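Local coordinates for mitochondrial association factor 1 (Toxoplasma gondii, PDB 6BXS), which is encoded at a parasite locus required for manipulating host mitochondria, and is built around a macro domain, the fold known for binding ADP-ribose, at residues P6-L11 / V21-S27; Q30-T34 / M257-S261; L36-S40 / P158-N164; R235-V241 / G267-S271. One frame throughout, in Å; residues are numbered along the deposited sequence.

Contact 1: P6-L11 / V21-S27; sequences PDPLTL and VIFFGPS
Leu9 and Leu11 pair with Phe23 and Val21 through their backbones, in the antiparallel hairpin of strands 8-13 and 19-24. Both are hydrogen-bonded pairs. Phe23 N meets Leu9 O at 2.7 Å, nearly straight at 174° and in the carbonyl plane. The return bond, Leu9 N to Phe23 O, is weak at 3.3 Å. Leu11 and Val21 exchange two sound bonds. Beyond the strand, Gly25 N gives to Asp7 O at 2.8 Å. Leu9 N also reaches that oxygen, from the opposite face of its carbonyl plane. A water bridges Asp7 N and Pro26 O.

Apolar contacts line the face of Pro8, Thr10, Ile22 and Phe24. Ile22 CG2 lies over the centre of the Phe24 ring, 3.8 Å above its plane. Ile22 puts this methyl anti to its backbone N, and it also meets Pro8 CB at 4.0 Å. Pro8 CB touches Phe24 CE1 at 3.9 Å, while Pro6 O sits at the ring edge.

Strand 8-13 is the outermost strand here, and strand 19-24 bonds on its other side to strand 253-256. Leu11 and Phe23 face helix 263-276, where both touch Leu265.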
loop_
_atom_site.group_PDB
_atom_site.type_symbol
_atom_site.label_atom_id
_atom_site.label_comp_id
_atom_site.label_asym_id
_atom_site.label_seq_id
_atom_site.Cartn_x
_atom_site.Cartn_y
_atom_site.Cartn_z
ATOM N N PRO A 6 -5.530 -10.054 -16.458
ATOM C CA PRO A 6 -6.279 -10.229 -15.208
ATOM C C PRO A 6 -7.691 -9.652 -15.291
ATOM O O PRO A 6 -7.853 -8.465 -15.566
ATOM C CB PRO A 6 -5.432 -9.468 -14.182
ATOM C CG PRO A 6 -4.696 -8.451 -14.981
ATOM C CD PRO A 6 -4.421 -9.096 -16.307
ATOM N N ASP A 7 -8.696 -10.490 -15.056
ATOM C CA ASP A 7 -10.089 -10.055 -15.134
ATOM C C ASP A 7 -10.444 -9.123 -13.977
ATOM O O ASP A 7 -10.408 -9.538 -12.820
ATOM C CB ASP A 7 -11.028 -11.263 -15.124
ATOM C CG ASP A 7 -12.494 -10.861 -15.190
ATOM O OD1 ASP A 7 -12.826 -9.962 -15.992
ATOM O OD2 ASP A 7 -13.310 -11.433 -14.436
ATOM N N PRO A 8 -10.795 -7.862 -14.280
ATOM C CA PRO A 8 -11.172 -6.960 -13.187
ATOM C C PRO A 8 -12.609 -7.194 -12.715
ATOM O O PRO A 8 -13.522 -6.467 -13.115
ATOM C CB PRO A 8 -11.004 -5.574 -13.814
ATOM C CG PRO A 8 -11.301 -5.784 -15.254
ATOM C CD PRO A 8 -10.841 -7.183 -15.590
ATOM N N LEU A 9 -12.803 -8.209 -11.878
ATOM C CA LEU A 9 -14.115 -8.485 -11.303
ATOM C C LEU A 9 -14.531 -7.344 -10.383
ATOM O O LEU A 9 -13.841 -7.037 -9.409
ATOM C CB LEU A 9 -14.102 -9.811 -10.536
ATOM C CG LEU A 9 -15.323 -10.135 -9.669
ATOM C CD1 LEU A 9 -16.593 -10.220 -10.504
ATOM C CD2 LEU A 9 -15.089 -11.430 -8.905
ATOM N N THR A 10 -15.664 -6.721 -10.698
ATOM C CA THR A 10 -16.165 -5.582 -9.938
ATOM C C THR A 10 -17.432 -5.962 -9.178
ATOM O O THR A 10 -18.384 -6.483 -9.764
ATOM C CB THR A 10 -16.456 -4.382 -10.859
ATOM O OG1 THR A 10 -15.274 -4.045 -11.595
ATOM C CG2 THR A 10 -16.902 -3.173 -10.050
ATOM N N LEU A 11 -17.431 -5.698 -7.874
ATOM C CA LEU A 11 -18.564 -6.013 -7.009
ATOM C C LEU A 11 -18.906 -4.828 -6.113
ATOM O O LEU A 11 -18.016 -4.164 -5.583
ATOM C CB LEU A 11 -18.259 -7.246 -6.156
ATOM C CG LEU A 11 -18.006 -8.545 -6.926
ATOM C CD1 LEU A 11 -17.536 -9.640 -5.983
ATOM C CD2 LEU A 11 -19.253 -8.987 -7.674
ATOM N N VAL A 21 -15.821 -2.312 -5.676
ATOM C CA VAL A 21 -14.445 -2.732 -5.444
ATOM C C VAL A 21 -14.031 -3.713 -6.531
ATOM O O VAL A 21 -14.794 -4.613 -6.890
ATOM C CB VAL A 21 -14.268 -3.389 -4.063
ATOM C CG1 VAL A 21 -12.813 -3.770 -3.837
ATOM C CG2 VAL A 21 -14.747 -2.454 -2.964
ATOM N N ILE A 22 -12.826 -3.527 -7.056
ATOM C CA ILE A 22 -12.282 -4.423 -8.068
ATOM C C ILE A 22 -11.443 -5.519 -7.424
ATOM O O ILE A 22 -10.588 -5.243 -6.580
ATOM C CB ILE A 22 -11.420 -3.658 -9.088
ATOM C CG1 ILE A 22 -12.308 -2.795 -9.986
ATOM C CG2 ILE A 22 -10.606 -4.623 -9.953
ATOM C CD1 ILE A 22 -11.566 -1.685 -10.691
ATOM N N PHE A 23 -11.691 -6.759 -7.838
ATOM C CA PHE A 23 -10.876 -7.895 -7.426
ATOM C C PHE A 23 -10.314 -8.580 -8.662
ATOM O O PHE A 23 -11.000 -9.373 -9.306
ATOM C CB PHE A 23 -11.689 -8.886 -6.595
ATOM C CG PHE A 23 -12.294 -8.286 -5.363
ATOM C CD1 PHE A 23 -13.536 -7.679 -5.415
ATOM C CD2 PHE A 23 -11.623 -8.330 -4.152
ATOM C CE1 PHE A 23 -14.099 -7.126 -4.284
ATOM C CE2 PHE A 23 -12.183 -7.776 -3.016
ATOM C CZ PHE A 23 -13.424 -7.174 -3.083
ATOM N N PHE A 24 -9.069 -8.262 -8.996
ATOM C CA PHE A 24 -8.441 -8.818 -10.187
ATOM C C PHE A 24 -8.361 -10.333 -10.099
ATOM O O PHE A 24 -8.051 -10.889 -9.044
ATOM C CB PHE A 24 -7.042 -8.232 -10.389
ATOM C CG PHE A 24 -7.044 -6.811 -10.872
ATOM C CD1 PHE A 24 -7.337 -6.515 -12.194
ATOM C CD2 PHE A 24 -6.743 -5.774 -10.007
ATOM C CE1 PHE A 24 -7.335 -5.210 -12.642
ATOM C CE2 PHE A 24 -6.739 -4.466 -10.450
ATOM C CZ PHE A 24 -7.035 -4.183 -11.769
ATOM N N GLY A 25 -8.658 -10.995 -11.212
ATOM C CA GLY A 25 -8.556 -12.439 -11.295
ATOM C C GLY A 25 -7.131 -12.823 -11.629
ATOM O O GLY A 25 -6.264 -11.952 -11.716
ATOM N N PRO A 26 -6.879 -14.124 -11.838
ATOM C CA PRO A 26 -5.508 -14.581 -12.086
ATOM C C PRO A 26 -4.963 -14.066 -13.412
ATOM O O PRO A 26 -5.666 -14.118 -14.419
ATOM C CB PRO A 26 -5.632 -16.113 -12.119
ATOM C CG PRO A 26 -7.061 -16.439 -11.818
ATOM C CD PRO A 26 -7.867 -15.201 -12.010
ATOM N N SER A 27 -3.731 -13.566 -13.405
ATOM C CA SER A 27 -3.061 -13.171 -14.638
ATOM C C SER A 27 -2.250 -14.342 -15.183
ATOM O O SER A 27 -2.297 -15.443 -14.637
ATOM C CB SER A 27 -2.156 -11.965 -14.395
ATOM O OG SER A 27 -1.126 -12.287 -13.477
HETATM O O HOH W 1 -8.091 -13.154 -14.936
#

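Contact 2: Q30-T34 / M257-S261; sequences QDGFT and MYEPS
Residues 31-34 and 257-260 run in nearly opposite directions, 166° apart end to end, with neither in a regular strand; the CA atoms of Thr34 and Met257 come within 5.4 Å. The one hydrogen bond between the two loops runs from Tyr258 N to Thr34 OG1, at 2.8 Å and 147°. Thr34 turns its hydroxyl beside its own backbone N (chi1 -52°), which presents OG1 to the other loop. Its CB rests on Met257 CB at 3.7 Å.

Met257 reaches further with its end. Its side chain bends at chi3, and CE comes to 3.4 Å from Thr34 O. The same methyl meets Phe33 CZ at 3.7 Å, approaching the ring obliquely. The two side chains lie side by side and point the same way.

Tyr258 lies under the turn at Asp31 and Gly32. Asp31 O is at the edge of its ring, in plane, 3.5 Å from Tyr258 CD2. Gly32 O comes to the same carbon obliquely, at 3.3 Å. Gly32, at positive phi, brings its backbone close against this ring. Pro260 CD closes the far end against Asp31 O at 3.6 Å.

Nearby, Glu259 OE1 accepts from Ser261 N and Ser261 OG, and Glu259 OE2 accepts from Thr263 N at the start of helix 263-276. The two loops thus share a single directed bond, and the rest is carbon against carbon or oxygen. How Tyr258 and Met257 seat against residues 31-34 probably depends more on fit of shape than on charge.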
loop_
_atom_site.group_PDB
_atom_site.type_symbol
_atom_site.label_atom_id
_atom_site.label_comp_id
_atom_site.label_asym_id
_atom_site.label_seq_id
_atom_site.Cartn_x
_atom_site.Cartn_y
_atom_site.Cartn_z
ATOM N N GLN A 30 3.112 -16.161 -12.612
ATOM C CA GLN A 30 3.117 -17.158 -11.543
ATOM C C GLN A 30 2.198 -16.735 -10.401
ATOM O O GLN A 30 2.230 -15.586 -9.966
ATOM C CB GLN A 30 4.537 -17.374 -11.009
ATOM C CG GLN A 30 4.930 -18.840 -10.860
ATOM C CD GLN A 30 5.131 -19.531 -12.198
ATOM O OE1 GLN A 30 5.288 -18.878 -13.230
ATOM N NE2 GLN A 30 5.126 -20.859 -12.185
ATOM N N ASP A 31 1.387 -17.676 -9.922
ATOM C CA ASP A 31 0.413 -17.417 -8.862
ATOM C C ASP A 31 -0.565 -16.307 -9.245
ATOM O O ASP A 31 -1.194 -15.699 -8.379
ATOM C CB ASP A 31 1.127 -17.063 -7.554
ATOM C CG ASP A 31 1.994 -18.195 -7.042
ATOM O OD1 ASP A 31 2.536 -18.952 -7.874
ATOM O OD2 ASP A 31 2.126 -18.332 -5.807
ATOM N N GLY A 32 -0.698 -16.057 -10.546
ATOM C CA GLY A 32 -1.655 -15.091 -11.055
ATOM C C GLY A 32 -1.401 -13.675 -10.576
ATOM O O GLY A 32 -2.337 -12.887 -10.431
ATOM N N PHE A 33 -0.131 -13.354 -10.338
ATOM C CA PHE A 33 0.261 -12.053 -9.799
ATOM C C PHE A 33 -0.219 -10.893 -10.674
ATOM O O PHE A 33 0.034 -10.859 -11.877
ATOM C CB PHE A 33 1.785 -11.989 -9.638
ATOM C CG PHE A 33 2.280 -10.711 -9.018
ATOM C CD1 PHE A 33 2.310 -10.559 -7.641
ATOM C CD2 PHE A 33 2.723 -9.666 -9.812
ATOM C CE1 PHE A 33 2.766 -9.386 -7.068
ATOM C CE2 PHE A 33 3.182 -8.491 -9.244
ATOM C CZ PHE A 33 3.202 -8.350 -7.871
ATOM N N THR A 34 -0.912 -9.944 -10.053
ATOM C CA THR A 34 -1.420 -8.769 -10.755
ATOM C C THR A 34 -0.295 -7.783 -11.066
ATOM O O THR A 34 0.564 -7.544 -10.217
ATOM C CB THR A 34 -2.502 -8.060 -9.918
ATOM O OG1 THR A 34 -3.491 -9.017 -9.517
ATOM C CG2 THR A 34 -3.161 -6.933 -10.710
ATOM N N MET A 257 -5.307 -6.797 -5.652
ATOM C CA MET A 257 -4.510 -7.673 -6.498
ATOM C C MET A 257 -4.858 -9.127 -6.212
ATOM O O MET A 257 -5.535 -9.427 -5.227
ATOM C CB MET A 257 -3.021 -7.422 -6.269
ATOM C CG MET A 257 -2.605 -5.979 -6.507
ATOM S SD MET A 257 -0.946 -5.610 -5.917
ATOM C CE MET A 257 0.033 -6.679 -6.971
ATOM N N TYR A 258 -4.382 -10.029 -7.064
ATOM C CA TYR A 258 -4.780 -11.427 -6.985
ATOM C C TYR A 258 -3.779 -12.293 -6.232
ATOM O O TYR A 258 -2.568 -12.140 -6.380
ATOM C CB TYR A 258 -4.973 -12.002 -8.387
ATOM C CG TYR A 258 -5.414 -13.449 -8.382
ATOM C CD1 TYR A 258 -6.753 -13.786 -8.226
ATOM C CD2 TYR A 258 -4.492 -14.479 -8.523
ATOM C CE1 TYR A 258 -7.161 -15.108 -8.218
ATOM C CE2 TYR A 258 -4.891 -15.803 -8.514
ATOM C CZ TYR A 258 -6.226 -16.111 -8.362
ATOM O OH TYR A 258 -6.629 -17.428 -8.355
ATOM N N GLU A 259 -4.311 -13.195 -5.414
ATOM C CA GLU A 259 -3.545 -14.314 -4.886
ATOM C C GLU A 259 -4.450 -15.549 -4.922
ATOM O O GLU A 259 -5.666 -15.428 -4.751
ATOM C CB GLU A 259 -3.025 -14.021 -3.474
ATOM C CG GLU A 259 -4.051 -13.461 -2.494
ATOM C CD GLU A 259 -4.881 -14.530 -1.808
ATOM O OE1 GLU A 259 -4.419 -15.686 -1.702
ATOM O OE2 GLU A 259 -6.001 -14.204 -1.366
ATOM N N PRO A 260 -3.863 -16.736 -5.169
ATOM C CA PRO A 260 -4.627 -17.950 -5.501
ATOM C C PRO A 260 -5.825 -18.285 -4.601
ATOM O O PRO A 260 -6.777 -18.885 -5.101
ATOM C CB PRO A 260 -3.569 -19.051 -5.392
ATOM C CG PRO A 260 -2.309 -18.377 -5.770
ATOM C CD PRO A 260 -2.408 -16.986 -5.213
ATOM N N SER A 261 -5.794 -17.916 -3.322
ATOM C CA SER A 261 -6.878 -18.279 -2.404
ATOM C C SER A 261 -8.033 -17.274 -2.409
ATOM O O SER A 261 -9.044 -17.486 -1.735
ATOM C CB SER A 261 -6.342 -18.426 -0.976
ATOM O OG SER A 261 -6.018 -17.166 -0.415
#

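Contact 3: L36-S40 / P158-N164; sequences LYDPS and PHGNEMN. With SO4 (sulfate ion), chain E.
His159 NE2 is placed between two acceptors, Tyr37 O at 2.7 Å and O4 of a bound sulfate at 3.2 Å. Neither bond is straight. The N-H to Tyr37 O angle is 131°, and NE2 stands above the carbonyl plane, 55° out of it. The pattern is that of a shared, bifurcated donor. His159 sets its ring beside its own backbone N (chi1 -47°), which carries NE2 to both acceptors.

The sulfate, probably from the crystallisation liquor, is also held by backbone N-H groups. Leu36 N binds O2 and Tyr37 N binds O4. Arg29 and Thr69 add further bonds, so the site can hold an anion. Pro39 packs over one face of the imidazole, its CB offset toward the rim.

Asn164 is the second link. Its ND2 gives to Asp38 O at 2.9 Å and to Pro158 O at 3.2 Å, tying the two loops together through one amide. The Asn164 side chain runs antiparallel alongside that of Tyr37. Asn164 O lies over a face of the Tyr37 ring, 3.6 Å from Tyr37 CE2. Pro158 CG meets Tyr37 CD1 obliquely at 3.6 Å.

Tyr37 OH bonds to Val166 O, at the start of strand 166-170, and Asp38 forms a salt bridge with Arg215 of strand 213-216. Helix 61-76 covers Leu36 and Tyr37 through Phe66. The contact thus joins the loops leading into strands 45-50 and 166-170, which are neighbours in the sheet.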
loop_
_atom_site.group_PDB
_atom_site.type_symbol
_atom_site.label_atom_id
_atom_site.label_comp_id
_atom_site.label_asym_id
_atom_site.label_seq_id
_atom_site.Cartn_x
_atom_site.Cartn_y
_atom_site.Cartn_z
ATOM N N LEU A 36 1.768 -4.443 -11.247
ATOM C CA LEU A 36 1.795 -3.278 -10.371
ATOM C C LEU A 36 1.104 -2.093 -11.035
ATOM O O LEU A 36 0.305 -1.398 -10.409
ATOM C CB LEU A 36 3.236 -2.911 -10.008
ATOM C CG LEU A 36 3.925 -3.767 -8.940
ATOM C CD1 LEU A 36 3.807 -5.251 -9.228
ATOM C CD2 LEU A 36 5.387 -3.366 -8.833
ATOM N N TYR A 37 1.414 -1.879 -12.310
ATOM C CA TYR A 37 0.849 -0.765 -13.066
ATOM C C TYR A 37 0.530 -1.190 -14.492
ATOM O O TYR A 37 1.243 -2.001 -15.084
ATOM C CB TYR A 37 1.814 0.422 -13.079
ATOM C CG TYR A 37 2.035 1.045 -11.722
ATOM C CD1 TYR A 37 3.019 0.566 -10.866
ATOM C CD2 TYR A 37 1.260 2.116 -11.294
ATOM C CE1 TYR A 37 3.224 1.134 -9.623
ATOM C CE2 TYR A 37 1.457 2.689 -10.053
ATOM C CZ TYR A 37 2.441 2.196 -9.221
ATOM O OH TYR A 37 2.640 2.763 -7.983
ATOM N N ASP A 38 -0.545 -0.636 -15.039
ATOM C CA ASP A 38 -0.956 -0.951 -16.399
ATOM C C ASP A 38 -0.254 -0.011 -17.378
ATOM O O ASP A 38 -0.015 1.151 -17.053
ATOM C CB ASP A 38 -2.475 -0.843 -16.538
ATOM C CG ASP A 38 -3.217 -1.720 -15.544
ATOM O OD1 ASP A 38 -2.703 -2.807 -15.205
ATOM O OD2 ASP A 38 -4.312 -1.320 -15.097
ATOM N N PRO A 39 0.087 -0.510 -18.578
ATOM C CA PRO A 39 0.790 0.326 -19.560
ATOM C C PRO A 39 -0.078 1.440 -20.144
ATOM O O PRO A 39 0.458 2.445 -20.614
ATOM C CB PRO A 39 1.190 -0.676 -20.649
ATOM C CG PRO A 39 0.217 -1.790 -20.524
ATOM C CD PRO A 39 -0.110 -1.888 -19.066
ATOM N N SER A 40 -1.395 1.258 -20.111
ATOM C CA SER A 40 -2.327 2.242 -20.654
ATOM C C SER A 40 -3.500 2.458 -19.704
ATOM O O SER A 40 -4.615 2.017 -19.976
ATOM C CB SER A 40 -2.837 1.798 -22.028
ATOM O OG SER A 40 -1.774 1.722 -22.961
ATOM N N PRO A 158 6.717 3.702 -14.037
ATOM C CA PRO A 158 6.365 2.465 -14.749
ATOM C C PRO A 158 5.691 2.682 -16.105
ATOM O O PRO A 158 4.723 3.436 -16.207
ATOM C CB PRO A 158 5.400 1.774 -13.779
ATOM C CG PRO A 158 5.835 2.229 -12.446
ATOM C CD PRO A 158 6.301 3.646 -12.623
ATOM N N HIS A 159 6.221 2.019 -17.131
ATOM C CA HIS A 159 5.677 2.084 -18.486
ATOM C C HIS A 159 5.734 3.495 -19.066
ATOM O O HIS A 159 5.075 3.785 -20.063
ATOM C CB HIS A 159 4.234 1.569 -18.501
ATOM C CG HIS A 159 4.052 0.278 -17.765
ATOM N ND1 HIS A 159 4.706 -0.879 -18.125
ATOM C CD2 HIS A 159 3.296 -0.035 -16.686
ATOM C CE1 HIS A 159 4.360 -1.853 -17.300
ATOM N NE2 HIS A 159 3.506 -1.367 -16.418
ATOM N N GLY A 160 6.526 4.365 -18.443
ATOM C CA GLY A 160 6.703 5.725 -18.924
ATOM C C GLY A 160 5.409 6.510 -19.045
ATOM O O GLY A 160 5.334 7.473 -19.809
ATOM N N ASN A 161 4.391 6.098 -18.295
ATOM C CA ASN A 161 3.097 6.772 -18.314
ATOM C C ASN A 161 2.935 7.699 -17.115
ATOM O O ASN A 161 3.035 7.262 -15.969
ATOM C CB ASN A 161 1.959 5.751 -18.336
ATOM C CG ASN A 161 0.636 6.364 -18.756
ATOM O OD1 ASN A 161 0.052 7.167 -18.029
ATOM N ND2 ASN A 161 0.156 5.986 -19.935
ATOM N N GLU A 162 2.671 8.972 -17.396
ATOM C CA GLU A 162 2.507 10.004 -16.370
ATOM C C GLU A 162 1.554 9.590 -15.248
ATOM O O GLU A 162 1.707 10.020 -14.105
ATOM C CB GLU A 162 1.997 11.297 -17.017
ATOM C CG GLU A 162 2.006 12.518 -16.107
ATOM C CD GLU A 162 0.854 13.466 -16.392
ATOM O OE1 GLU A 162 -0.304 13.118 -16.065
ATOM O OE2 GLU A 162 1.104 14.557 -16.947
ATOM N N MET A 163 0.571 8.755 -15.575
ATOM C CA MET A 163 -0.462 8.379 -14.613
ATOM C C MET A 163 -0.005 7.318 -13.609
ATOM O O MET A 163 -0.729 7.016 -12.659
ATOM C CB MET A 163 -1.702 7.866 -15.348
ATOM C CG MET A 163 -2.431 8.922 -16.160
ATOM S SD MET A 163 -3.956 8.280 -16.873
ATOM C CE MET A 163 -4.636 9.766 -17.608
ATOM N N ASN A 164 1.186 6.761 -13.818
ATOM C CA ASN A 164 1.694 5.684 -12.967
ATOM C C ASN A 164 2.785 6.140 -11.994
ATOM O O ASN A 164 3.526 5.316 -11.462
ATOM C CB ASN A 164 2.240 4.545 -13.837
ATOM C CG ASN A 164 1.155 3.849 -14.637
ATOM O OD1 ASN A 164 -0.016 3.867 -14.263
ATOM N ND2 ASN A 164 1.547 3.225 -15.743
HETATM S S SO4 E . 4.603 -4.319 -13.773
HETATM O O1 SO4 E . 5.984 -3.854 -13.673
HETATM O O2 SO4 E . 4.314 -5.217 -12.659
HETATM O O3 SO4 E . 4.411 -5.033 -15.033
HETATM O O4 SO4 E . 3.701 -3.171 -13.726
#

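Contact 4: R235-V241 / G267-S271; sequences RANAVAV and GLMES
Helices 230-248 and 263-276 pack together beside strand 253-256, which lies between them in the chain, and Arg235 of the first reaches across to Gly267, Glu270 and Ser271 of the second. The local axes pass 8.2 Å apart at a crossing angle of -57°. Gly267 and Ala238 are small, consistent with this close approach. The CA atoms of Arg235 and Gly267 are 4.7 Å apart. Ala238 CB sits 3.3 Å from Gly267 O and equally near Ser271 OG. Leu268 CD2 touches Ala238 CB at 3.8 Å, and the same methyl lies near Val241 CG1.

The Arg235 side chain bends at chi2 and chi3, which folds the guanidinium over the neighbouring helix. NH2 gives a bond to Ser271 OG at 2.7 Å and 166°, with the hydroxyl in the guanidinium plane. Gly267 O also lies at the edge of this group. Glu270 approaches from another direction: its CG lies over one guanidinium face, offset toward the rim. Its OE2 is 3.4 Å from Arg235 NE, a salt bridge with the oxygen well out of plane. The pull of Glu270 on Arg235 is probably mainly electrostatic, with no N-H pointed at OE2.

Ser271 OG also bonds Glu242 OE2, which continues the polar chain along helix 230-248. Direction comes instead from the Ser271 bond, which helps to orient the guanidinium against a largely buried helix interface.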
loop_
_atom_site.group_PDB
_atom_site.type_symbol
_atom_site.label_atom_id
_atom_site.label_comp_id
_atom_site.label_asym_id
_atom_site.label_seq_id
_atom_site.Cartn_x
_atom_site.Cartn_y
_atom_site.Cartn_z
ATOM N N ARG A 235 -10.524 -11.533 6.922
ATOM C CA ARG A 235 -11.467 -10.869 7.814
ATOM C C ARG A 235 -10.867 -9.596 8.408
ATOM O O ARG A 235 -11.547 -8.579 8.532
ATOM C CB ARG A 235 -11.892 -11.816 8.937
ATOM C CG ARG A 235 -12.636 -13.058 8.463
ATOM C CD ARG A 235 -13.941 -12.710 7.773
ATOM N NE ARG A 235 -14.779 -11.840 8.601
ATOM C CZ ARG A 235 -15.234 -10.640 8.243
ATOM N NH1 ARG A 235 -15.981 -9.947 9.091
ATOM N NH2 ARG A 235 -14.959 -10.121 7.050
ATOM N N ALA A 236 -9.591 -9.659 8.777
ATOM C CA ALA A 236 -8.892 -8.499 9.320
ATOM C C ALA A 236 -8.846 -7.377 8.288
ATOM O O ALA A 236 -9.063 -6.208 8.610
ATOM C CB ALA A 236 -7.491 -8.881 9.751
ATOM N N ASN A 237 -8.557 -7.746 7.045
ATOM C CA ASN A 237 -8.514 -6.789 5.949
ATOM C C ASN A 237 -9.892 -6.204 5.651
ATOM O O ASN A 237 -10.036 -4.997 5.484
ATOM C CB ASN A 237 -7.946 -7.447 4.690
ATOM C CG ASN A 237 -8.023 -6.544 3.475
ATOM O OD1 ASN A 237 -7.245 -5.600 3.338
ATOM N ND2 ASN A 237 -8.964 -6.830 2.580
ATOM N N ALA A 238 -10.899 -7.067 5.590
ATOM C CA ALA A 238 -12.262 -6.633 5.301
ATOM C C ALA A 238 -12.747 -5.627 6.338
ATOM O O ALA A 238 -13.253 -4.563 5.989
ATOM C CB ALA A 238 -13.196 -7.830 5.247
ATOM N N VAL A 239 -12.581 -5.962 7.612
ATOM C CA VAL A 239 -13.010 -5.087 8.695
ATOM C C VAL A 239 -12.200 -3.788 8.711
ATOM O O VAL A 239 -12.734 -2.720 9.014
ATOM C CB VAL A 239 -12.888 -5.800 10.060
ATOM C CG1 VAL A 239 -13.107 -4.830 11.213
ATOM C CG2 VAL A 239 -13.889 -6.943 10.143
ATOM N N ALA A 240 -10.914 -3.879 8.386
ATOM C CA ALA A 240 -10.061 -2.696 8.334
ATOM C C ALA A 240 -10.500 -1.765 7.208
ATOM O O ALA A 240 -10.482 -0.542 7.358
ATOM C CB ALA A 240 -8.603 -3.094 8.155
ATOM N N VAL A 241 -10.886 -2.347 6.078
ATOM C CA VAL A 241 -11.367 -1.569 4.943
ATOM C C VAL A 241 -12.681 -0.864 5.287
ATOM O O VAL A 241 -12.866 0.304 4.949
ATOM C CB VAL A 241 -11.560 -2.462 3.699
ATOM C CG1 VAL A 241 -12.380 -1.747 2.624
ATOM C CG2 VAL A 241 -10.204 -2.882 3.134
ATOM N N GLY A 267 -13.084 -12.426 2.283
ATOM C CA GLY A 267 -13.206 -11.712 3.540
ATOM C C GLY A 267 -14.256 -10.621 3.459
ATOM O O GLY A 267 -15.066 -10.455 4.371
ATOM N N LEU A 268 -14.245 -9.880 2.357
ATOM C CA LEU A 268 -15.192 -8.788 2.161
ATOM C C LEU A 268 -16.588 -9.310 1.822
ATOM O O LEU A 268 -17.586 -8.713 2.221
ATOM C CB LEU A 268 -14.695 -7.845 1.063
ATOM C CG LEU A 268 -13.749 -6.739 1.541
ATOM C CD1 LEU A 268 -13.051 -6.070 0.362
ATOM C CD2 LEU A 268 -14.499 -5.702 2.369
ATOM N N MET A 269 -16.653 -10.415 1.082
ATOM C CA MET A 269 -17.926 -11.087 0.823
ATOM C C MET A 269 -18.606 -11.424 2.143
ATOM O O MET A 269 -19.818 -11.272 2.291
ATOM C CB MET A 269 -17.721 -12.367 0.009
ATOM C CG MET A 269 -17.409 -12.159 -1.467
ATOM S SD MET A 269 -18.818 -11.581 -2.433
ATOM C CE MET A 269 -18.417 -9.847 -2.577
ATOM N N GLU A 270 -17.809 -11.886 3.102
ATOM C CA GLU A 270 -18.317 -12.257 4.415
ATOM C C GLU A 270 -18.801 -11.029 5.180
ATOM O O GLU A 270 -19.815 -11.084 5.874
ATOM C CB GLU A 270 -17.237 -12.990 5.214
ATOM C CG GLU A 270 -17.717 -13.531 6.555
ATOM C CD GLU A 270 -16.799 -14.597 7.129
ATOM O OE1 GLU A 270 -16.218 -15.382 6.348
ATOM O OE2 GLU A 270 -16.656 -14.649 8.369
ATOM N N SER A 271 -18.076 -9.922 5.045
ATOM C CA SER A 271 -18.470 -8.668 5.678
ATOM C C SER A 271 -19.785 -8.161 5.095
ATOM O O SER A 271 -20.645 -7.664 5.821
ATOM C CB SER A 271 -17.379 -7.612 5.509
ATOM O OG SER A 271 -16.292 -7.858 6.384
#

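Overall arrangement
All four contacts belong to one macro-domain fold, a mixed sheet with helices packed against it, their centres about 16 to 17 Å from the chain's centre. Contact 1 is the hairpin at one end of the sheet. Contact 2 touches it, with centres about 10 Å apart. Contact 4 packs on the hairpin through Met269 and Leu268, centres about 17 Å apart. Contact 3 is farthest from contact 4, centres about 29 Å apart. In sequence it falls between the two segments of contact 2, whose segments alternate with those of contact 4. Residues 21 to 40 thus link the sheet edge to the sulfate site, while the C-terminal helix 263-276 covers the hairpin.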